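Local coordinates for protein MdcA (Pseudomonas aeruginosa, PDB 5VIT) that probably serves as the acyl-carrier-protein transferase (alpha) subunit of malonate decarboxylase, exchanging acetyl for malonyl on the carrier protein, at residues P230-M243 with I519-S533. Numbering follows the deposited sequence.
Sequences PRHIKPVHVLMAMM and IRRTDASRELLAAKS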
ATOM      1  N   PRO A 230       7.532 -12.667 -24.074  1.00 29.46           N
ATOM      2  CA  PRO A 230       7.740 -12.818 -22.627  1.00 27.24           C
ATOM      3  C   PRO A 230       9.207 -12.656 -22.193  1.00 34.54           C
ATOM      4  O   PRO A 230       9.471 -12.414 -21.005  1.00 31.00           O
ATOM      5  CB  PRO A 230       7.234 -14.234 -22.326  1.00 29.63           C
ATOM      6  CG  PRO A 230       6.796 -14.829 -23.619  1.00 30.20           C
ATOM      7  CD  PRO A 230       6.787 -13.786 -24.670  1.00 28.90           C
ATOM      8  N   ARG A 231      10.135 -12.756 -23.142  1.00 31.79           N
ATOM      9  CA  ARG A 231      11.544 -12.533 -22.857  1.00 32.06           C
ATOM     10  C   ARG A 231      11.773 -11.136 -22.294  1.00 35.71           C
ATOM     11  O   ARG A 231      12.691 -10.933 -21.512  1.00 32.98           O
ATOM     12  CB  ARG A 231      12.402 -12.738 -24.117  1.00 34.98           C
ATOM     13  CG  ARG A 231      12.772 -14.198 -24.415  1.00 42.10           C
ATOM     14  CD  ARG A 231      13.876 -14.680 -23.478  1.00 43.11           C
ATOM     15  NE  ARG A 231      14.303 -16.071 -23.671  1.00 39.13           N
ATOM     16  CZ  ARG A 231      14.936 -16.530 -24.752  1.00 42.64           C
ATOM     17  NH1 ARG A 231      15.180 -15.722 -25.779  1.00 41.97           N
ATOM     18  NH2 ARG A 231      15.310 -17.811 -24.819  1.00 37.01           N
ATOM     19  N   HIS A 232      10.943 -10.166 -22.672  1.00 33.78           N
ATOM     20  CA  HIS A 232      11.194  -8.795 -22.232  1.00 36.76           C
ATOM     21  C   HIS A 232      10.540  -8.438 -20.902  1.00 33.88           C
ATOM     22  O   HIS A 232      10.649  -7.303 -20.445  1.00 37.17           O
ATOM     23  CB  HIS A 232      10.746  -7.799 -23.302  1.00 37.01           C
ATOM     24  CG  HIS A 232      11.570  -7.847 -24.551  1.00 43.62           C
ATOM     25  ND1 HIS A 232      11.435  -8.843 -25.497  1.00 43.64           N
ATOM     26  CD2 HIS A 232      12.548  -7.029 -25.006  1.00 43.22           C
ATOM     27  CE1 HIS A 232      12.289  -8.633 -26.482  1.00 39.28           C
ATOM     28  NE2 HIS A 232      12.975  -7.537 -26.209  1.00 47.86           N
ATOM     29  N   ILE A 233       9.879  -9.398 -20.270  1.00 30.07           N
ATOM     30  CA  ILE A 233       9.252  -9.122 -18.984  1.00 34.22           C
ATOM     31  C   ILE A 233      10.292  -9.219 -17.864  1.00 34.31           C
ATOM     32  O   ILE A 233      10.999 -10.219 -17.754  1.00 35.09           O
ATOM     33  CB  ILE A 233       8.051 -10.073 -18.742  1.00 31.36           C
ATOM     34  CG1 ILE A 233       6.992  -9.817 -19.825  1.00 34.11           C
ATOM     35  CG2 ILE A 233       7.449  -9.881 -17.362  1.00 27.29           C
ATOM     36  CD1 ILE A 233       5.764 -10.678 -19.721  1.00 27.29           C
ATOM     37  N   LYS A 234      10.388  -8.159 -17.060  1.00 32.36           N
ATOM     38  CA  LYS A 234      11.365  -8.051 -15.973  1.00 31.84           C
ATOM     39  C   LYS A 234      10.699  -8.203 -14.610  1.00 34.40           C
ATOM     40  O   LYS A 234       9.472  -8.063 -14.483  1.00 33.30           O
ATOM     41  CB  LYS A 234      12.102  -6.697 -16.010  1.00 32.22           C
ATOM     42  CG  LYS A 234      12.267  -6.053 -17.369  1.00 39.42           C
ATOM     43  CD  LYS A 234      12.598  -4.547 -17.222  1.00 44.99           C
ATOM     44  CE  LYS A 234      13.104  -3.963 -18.539  1.00 47.22           C
ATOM     45  NZ  LYS A 234      12.440  -2.663 -18.861  1.00 51.20           N
ATOM     46  N   PRO A 235      11.506  -8.479 -13.575  1.00 31.73           N
ATOM     47  CA  PRO A 235      10.987  -8.594 -12.210  1.00 31.63           C
ATOM     48  C   PRO A 235      10.093  -7.429 -11.749  1.00 31.11           C
ATOM     49  O   PRO A 235       9.123  -7.700 -11.036  1.00 27.31           O
ATOM     50  CB  PRO A 235      12.270  -8.674 -11.347  1.00 35.21           C
ATOM     51  CG  PRO A 235      13.422  -8.925 -12.335  1.00 33.62           C
ATOM     52  CD  PRO A 235      12.836  -9.099 -13.704  1.00 31.87           C
ATOM     53  N   VAL A 236      10.395  -6.185 -12.126  1.00 29.06           N
ATOM     54  CA  VAL A 236       9.547  -5.056 -11.718  1.00 24.46           C
ATOM     55  C   VAL A 236       8.119  -5.185 -12.297  1.00 28.17           C
ATOM     56  O   VAL A 236       7.139  -4.855 -11.616  1.00 27.17           O
ATOM     57  CB  VAL A 236      10.158  -3.691 -12.129  1.00 27.01           C
ATOM     58  CG1 VAL A 236      10.327  -3.580 -13.643  1.00 27.92           C
ATOM     59  CG2 VAL A 236       9.307  -2.551 -11.603  1.00 26.90           C
ATOM     60  N   HIS A 237       7.999  -5.704 -13.522  1.00 25.26           N
ATOM     61  CA  HIS A 237       6.683  -5.984 -14.106  1.00 25.56           C
ATOM     62  C   HIS A 237       5.931  -6.997 -13.251  1.00 26.99           C
ATOM     63  O   HIS A 237       4.755  -6.815 -12.895  1.00 27.02           O
ATOM     64  CB  HIS A 237       6.813  -6.535 -15.514  1.00 22.09           C
ATOM     65  CG  HIS A 237       7.469  -5.602 -16.476  1.00 30.48           C
ATOM     66  ND1 HIS A 237       8.350  -6.034 -17.443  1.00 36.23           N
ATOM     67  CD2 HIS A 237       7.367  -4.261 -16.632  1.00 35.56           C
ATOM     68  CE1 HIS A 237       8.765  -5.000 -18.151  1.00 37.99           C
ATOM     69  NE2 HIS A 237       8.186  -3.911 -17.679  1.00 30.59           N
ATOM     70  N   VAL A 238       6.625  -8.081 -12.939  1.00 23.62           N
ATOM     71  CA  VAL A 238       6.046  -9.164 -12.167  1.00 27.37           C
ATOM     72  C   VAL A 238       5.558  -8.669 -10.807  1.00 23.63           C
ATOM     73  O   VAL A 238       4.490  -9.077 -10.346  1.00 24.78           O
ATOM     74  CB  VAL A 238       7.062 -10.316 -11.994  1.00 27.46           C
ATOM     75  CG1 VAL A 238       6.463 -11.433 -11.159  1.00 26.99           C
ATOM     76  CG2 VAL A 238       7.465 -10.843 -13.367  1.00 24.32           C
ATOM     77  N   LEU A 239       6.325  -7.770 -10.192  1.00 23.87           N
ATOM     78  CA  LEU A 239       5.943  -7.160  -8.923  1.00 23.38           C
ATOM     79  C   LEU A 239       4.624  -6.386  -9.060  1.00 25.18           C
ATOM     80  O   LEU A 239       3.702  -6.601  -8.273  1.00 27.27           O
ATOM     81  CB  LEU A 239       7.045  -6.239  -8.405  1.00 20.43           C
ATOM     82  CG  LEU A 239       6.762  -5.472  -7.103  1.00 28.69           C
ATOM     83  CD1 LEU A 239       6.161  -6.343  -5.976  1.00 23.47           C
ATOM     84  CD2 LEU A 239       8.050  -4.808  -6.633  1.00 28.90           C
ATOM     85  N   MET A 240       4.526  -5.514 -10.063  1.00 21.82           N
ATOM     86  CA  MET A 240       3.283  -4.781 -10.298  1.00 26.13           C
ATOM     87  C   MET A 240       2.128  -5.757 -10.591  1.00 24.91           C
ATOM     88  O   MET A 240       1.017  -5.608 -10.070  1.00 24.75           O
ATOM     89  CB  MET A 240       3.464  -3.776 -11.447  1.00 23.71           C
ATOM     90  CG  MET A 240       4.492  -2.700 -11.133  1.00 25.22           C
ATOM     91  SD  MET A 240       4.540  -1.355 -12.334  1.00 26.89           S
ATOM     92  CE  MET A 240       5.228  -2.123 -13.793  1.00 28.79           C
ATOM     93  N   ALA A 241       2.422  -6.773 -11.401  1.00 26.86           N
ATOM     94  CA  ALA A 241       1.447  -7.801 -11.762  1.00 25.98           C
ATOM     95  C   ALA A 241       0.932  -8.570 -10.540  1.00 25.01           C
ATOM     96  O   ALA A 241      -0.257  -8.872 -10.461  1.00 27.29           O
ATOM     97  CB  ALA A 241       2.051  -8.750 -12.763  1.00 21.56           C
ATOM     98  N   MET A 242       1.822  -8.872  -9.590  1.00 24.81           N
ATOM     99  CA  MET A 242       1.426  -9.542  -8.352  1.00 26.63           C
ATOM    100  C   MET A 242       0.451  -8.668  -7.556  1.00 27.86           C
ATOM    101  O   MET A 242      -0.562  -9.156  -7.020  1.00 22.44           O
ATOM    102  CB  MET A 242       2.646  -9.880  -7.481  1.00 25.42           C
ATOM    103  CG  MET A 242       3.580 -10.947  -8.042  1.00 29.63           C
ATOM    104  SD  MET A 242       5.165 -11.036  -7.137  1.00 30.95           S
ATOM    105  CE  MET A 242       4.688 -12.089  -5.764  1.00 21.84           C
ATOM    106  N   MET A 243       0.761  -7.374  -7.475  1.00 25.33           N
ATOM    107  CA  MET A 243      -0.076  -6.455  -6.701  1.00 28.50           C
ATOM    108  C   MET A 243      -1.425  -6.212  -7.395  1.00 24.40           C
ATOM    109  O   MET A 243      -2.444  -6.003  -6.727  1.00 25.29           O
ATOM    110  CB  MET A 243       0.659  -5.131  -6.453  1.00 23.01           C
ATOM    111  CG  MET A 243       2.032  -5.320  -5.807  1.00 31.98           C
ATOM    112  SD  MET A 243       2.862  -3.728  -5.570  1.00 38.42           S
ATOM    113  CE  MET A 243       1.720  -3.093  -4.381  1.00 31.52           C
ATOM    114  N   ILE A 519       2.880  -9.493   0.169  1.00 33.47           N
ATOM    115  CA  ILE A 519       3.846  -9.691  -0.902  1.00 32.63           C
ATOM    116  C   ILE A 519       5.221  -9.193  -0.477  1.00 34.00           C
ATOM    117  O   ILE A 519       5.354  -8.050  -0.038  1.00 34.06           O
ATOM    118  CB  ILE A 519       3.424  -8.945  -2.191  1.00 32.79           C
ATOM    119  CG1 ILE A 519       2.188  -9.595  -2.827  1.00 31.13           C
ATOM    120  CG2 ILE A 519       4.572  -8.895  -3.168  1.00 25.42           C
ATOM    121  CD1 ILE A 519       1.618  -8.784  -4.015  1.00 28.10           C
ATOM    122  N   ARG A 520       6.240 -10.034  -0.610  1.00 33.26           N
ATOM    123  CA  ARG A 520       7.615  -9.601  -0.370  1.00 38.57           C
ATOM    124  C   ARG A 520       8.227  -9.172  -1.696  1.00 33.25           C
ATOM    125  O   ARG A 520       8.273  -9.970  -2.625  1.00 36.53           O
ATOM    126  CB  ARG A 520       8.437 -10.726   0.268  1.00 42.39           C
ATOM    127  CG  ARG A 520       9.766 -10.280   0.887  1.00 52.02           C
ATOM    128  CD  ARG A 520      10.722 -11.474   1.113  1.00 57.32           C
ATOM    129  NE  ARG A 520      10.077 -12.598   1.802  1.00 64.49           N
ATOM    130  CZ  ARG A 520      10.555 -13.843   1.836  1.00 70.23           C
ATOM    131  NH1 ARG A 520      11.690 -14.147   1.214  1.00 67.98           N
ATOM    132  NH2 ARG A 520       9.892 -14.791   2.488  1.00 77.09           N
ATOM    133  N   ARG A 521       8.694  -7.927  -1.788  1.00 34.14           N
ATOM    134  CA  ARG A 521       9.184  -7.382  -3.062  1.00 36.58           C
ATOM    135  C   ARG A 521      10.176  -8.302  -3.776  1.00 35.64           C
ATOM    136  O   ARG A 521      10.073  -8.517  -4.988  1.00 34.70           O
ATOM    137  CB  ARG A 521       9.855  -6.024  -2.860  1.00 34.56           C
ATOM    138  CG  ARG A 521       9.224  -5.154  -1.815  1.00 43.09           C
ATOM    139  CD  ARG A 521       9.906  -3.809  -1.791  1.00 44.86           C
ATOM    140  NE  ARG A 521       9.357  -2.976  -2.838  1.00 38.26           N
ATOM    141  CZ  ARG A 521       8.432  -2.049  -2.620  1.00 49.22           C
ATOM    142  NH1 ARG A 521       7.990  -1.809  -1.375  1.00 45.45           N
ATOM    143  NH2 ARG A 521       7.960  -1.353  -3.647  1.00 43.79           N
ATOM    144  N   THR A 522      11.132  -8.840  -3.021  1.00 33.12           N
ATOM    145  CA  THR A 522      12.175  -9.692  -3.591  1.00 34.07           C
ATOM    146  C   THR A 522      11.638 -11.026  -4.129  1.00 35.92           C
ATOM    147  O   THR A 522      12.346 -11.727  -4.857  1.00 34.70           O
ATOM    148  CB  THR A 522      13.290  -9.971  -2.555  1.00 37.72           C
ATOM    149  OG1 THR A 522      12.707 -10.491  -1.355  1.00 40.67           O
ATOM    150  CG2 THR A 522      14.047  -8.673  -2.227  1.00 39.32           C
ATOM    151  N   ASP A 523      10.395 -11.378  -3.793  1.00 30.99           N
ATOM    152  CA  ASP A 523       9.783 -12.572  -4.392  1.00 34.01           C
ATOM    153  C   ASP A 523       9.444 -12.392  -5.882  1.00 36.61           C
ATOM    154  O   ASP A 523       9.263 -13.372  -6.605  1.00 33.86           O
ATOM    155  CB  ASP A 523       8.510 -12.974  -3.639  1.00 37.94           C
ATOM    156  CG  ASP A 523       8.800 -13.661  -2.301  1.00 43.94           C
ATOM    157  OD1 ASP A 523       9.985 -13.937  -1.984  1.00 42.13           O
ATOM    158  OD2 ASP A 523       7.830 -13.937  -1.570  1.00 44.56           O
ATOM    159  N   ALA A 524       9.347 -11.144  -6.338  1.00 35.83           N
ATOM    160  CA  ALA A 524       9.039 -10.882  -7.746  1.00 32.52           C
ATOM    161  C   ALA A 524      10.190 -11.291  -8.641  1.00 34.77           C
ATOM    162  O   ALA A 524      11.279 -10.724  -8.543  1.00 34.62           O
ATOM    163  CB  ALA A 524       8.722  -9.417  -7.964  1.00 28.92           C
ATOM    164  N   SER A 525       9.951 -12.265  -9.516  1.00 34.25           N
ATOM    165  CA  SER A 525      10.949 -12.641 -10.508  1.00 30.87           C
ATOM    166  C   SER A 525      10.338 -13.368 -11.696  1.00 29.01           C
ATOM    167  O   SER A 525       9.172 -13.766 -11.669  1.00 27.11           O
ATOM    168  CB  SER A 525      12.035 -13.515  -9.880  1.00 33.92           C
ATOM    169  OG  SER A 525      11.600 -14.849  -9.772  1.00 29.50           O
ATOM    170  N   ARG A 526      11.154 -13.543 -12.728  1.00 27.75           N
ATOM    171  CA  ARG A 526      10.754 -14.264 -13.925  1.00 27.94           C
ATOM    172  C   ARG A 526      10.330 -15.696 -13.648  1.00 31.65           C
ATOM    173  O   ARG A 526       9.565 -16.265 -14.429  1.00 33.56           O
ATOM    174  CB  ARG A 526      11.883 -14.252 -14.955  1.00 27.78           C
ATOM    175  CG  ARG A 526      12.207 -12.861 -15.489  1.00 29.10           C
ATOM    176  CD  ARG A 526      13.231 -12.906 -16.610  1.00 29.26           C
ATOM    177  NE  ARG A 526      12.614 -12.850 -17.931  1.00 40.96           N
ATOM    178  CZ  ARG A 526      12.197 -13.914 -18.598  1.00 40.75           C
ATOM    179  NH1 ARG A 526      12.321 -15.109 -18.059  1.00 50.52           N
ATOM    180  NH2 ARG A 526      11.652 -13.794 -19.789  1.00 38.70           N
ATOM    181  N   GLU A 527      10.794 -16.283 -12.545  1.00 29.62           N
ATOM    182  CA  GLU A 527      10.412 -17.662 -12.224  1.00 36.74           C
ATOM    183  C   GLU A 527       8.894 -17.820 -12.062  1.00 32.79           C
ATOM    184  O   GLU A 527       8.371 -18.915 -12.259  1.00 33.08           O
ATOM    185  CB  GLU A 527      11.123 -18.159 -10.954  1.00 38.67           C
ATOM    186  CG  GLU A 527      12.636 -18.164 -11.048  1.00 43.38           C
ATOM    187  CD  GLU A 527      13.317 -17.791  -9.732  1.00 65.62           C
ATOM    188  OE1 GLU A 527      12.700 -17.973  -8.652  1.00 63.35           O
ATOM    189  OE2 GLU A 527      14.477 -17.314  -9.781  1.00 74.97           O
ATOM    190  N   LEU A 528       8.195 -16.738 -11.709  1.00 29.71           N
ATOM    191  CA  LEU A 528       6.725 -16.767 -11.650  1.00 27.91           C
ATOM    192  C   LEU A 528       6.056 -16.813 -13.032  1.00 27.19           C
ATOM    193  O   LEU A 528       4.872 -17.154 -13.141  1.00 28.48           O
ATOM    194  CB  LEU A 528       6.196 -15.552 -10.887  1.00 29.26           C
ATOM    195  CG  LEU A 528       6.526 -15.479  -9.395  1.00 35.31           C
ATOM    196  CD1 LEU A 528       5.914 -14.233  -8.747  1.00 29.32           C
ATOM    197  CD2 LEU A 528       6.086 -16.761  -8.673  1.00 35.70           C
ATOM    198  N   LEU A 529       6.787 -16.456 -14.088  1.00 26.07           N
ATOM    199  CA  LEU A 529       6.202 -16.474 -15.431  1.00 29.72           C
ATOM    200  C   LEU A 529       5.948 -17.920 -15.865  1.00 31.31           C
ATOM    201  O   LEU A 529       6.877 -18.719 -15.930  1.00 29.98           O
ATOM    202  CB  LEU A 529       7.109 -15.763 -16.453  1.00 27.29           C
ATOM    203  CG  LEU A 529       7.400 -14.266 -16.240  1.00 28.79           C
ATOM    204  CD1 LEU A 529       8.357 -13.700 -17.305  1.00 31.69           C
ATOM    205  CD2 LEU A 529       6.109 -13.480 -16.225  1.00 23.10           C
ATOM    206  N   ALA A 530       4.689 -18.231 -16.165  1.00 27.40           N
ATOM    207  CA  ALA A 530       4.272 -19.554 -16.605  1.00 28.65           C
ATOM    208  C   ALA A 530       4.949 -19.954 -17.908  1.00 33.63           C
ATOM    209  O   ALA A 530       5.222 -21.136 -18.134  1.00 32.79           O
ATOM    210  CB  ALA A 530       2.770 -19.601 -16.768  1.00 32.49           C
ATOM    211  N   ALA A 531       5.204 -18.973 -18.771  1.00 29.19           N
ATOM    212  CA  ALA A 531       6.038 -19.197 -19.946  1.00 28.25           C
ATOM    213  C   ALA A 531       7.104 -18.105 -20.021  1.00 29.32           C
ATOM    214  O   ALA A 531       6.796 -16.934 -19.799  1.00 30.35           O
ATOM    215  CB  ALA A 531       5.198 -19.216 -21.202  1.00 27.74           C
ATOM    216  N   LYS A 532       8.344 -18.477 -20.339  1.00 31.28           N
ATOM    217  CA  LYS A 532       9.476 -17.534 -20.299  1.00 29.76           C
ATOM    218  C   LYS A 532       9.836 -16.930 -21.649  1.00 33.99           C
ATOM    219  O   LYS A 532      10.674 -16.021 -21.726  1.00 31.74           O
ATOM    220  CB  LYS A 532      10.726 -18.220 -19.747  1.00 33.37           C
ATOM    221  CG  LYS A 532      10.936 -18.051 -18.254  1.00 29.76           C
ATOM    222  CD  LYS A 532      10.226 -19.093 -17.529  1.00 35.53           C
ATOM    223  CE  LYS A 532      10.524 -19.042 -16.063  1.00 32.23           C
ATOM    224  NZ  LYS A 532       9.547 -19.943 -15.432  1.00 33.27           N
ATOM    225  N   SER A 533       9.213 -17.438 -22.709  1.00 25.30           N
ATOM    226  CA  SER A 533       9.636 -17.132 -24.076  1.00 30.60           C
ATOM    227  C   SER A 533       8.517 -17.445 -25.050  1.00 30.84           C
ATOM    228  O   SER A 533       7.569 -18.138 -24.698  1.00 27.58           O
ATOM    229  CB  SER A 533      10.869 -17.949 -24.458  1.00 30.65           C
ATOM    230  OG  SER A 533      10.532 -19.333 -24.451  1.00 28.58           O
TER
HETATM  231  O   HOH W   1      13.801 -17.327 -21.674  1.00 39.26           O
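Met242 lays its thioether across Leu528 at about a right angle, SD 3.7 Å from CD1, in the tightly packed half of the contact. With chi3 turned to 84°, the chain bends and brings its CE to Ile519 CG2, while Ile519 CD1 reaches Met242 CB at 3.8 Å and touches Met243 CG. Ala524 CB fits against the helix, 3.6 Å from Leu239 CB and 3.5 Å from Pro235 O, and Val238 spreads CG1 to Leu528 and CG2 to Leu529. Helix 235-250, leading into strand 256-259 of the mixed sheet, is clad here by the irregular segment 519-533, where an ST turn, Ser525 OG accepting from Glu527 N, opens the second 3-10 turn; Tyr275 of helix 263-278 touches Met242 and Ile519, and Leu87 of the MdcC chain packs on Pro235 and Leu239. Toward Pro230 the contact turns polar, though Pro230 itself stays packed, CG 3.4 Å from Ser533 C. Arg526 is held by Lys532 O, 3.1 Å from NH2 and in the guanidinium plane, whereas its bonds across, NH2 to Pro230 O and NE to Ile233 O (3.1 Å), are bent and weak. Leu529 CD1 covers one guanidinium face. The solvent side lies beyond, at Arg231, with Ser533 CB over one guanidinium face.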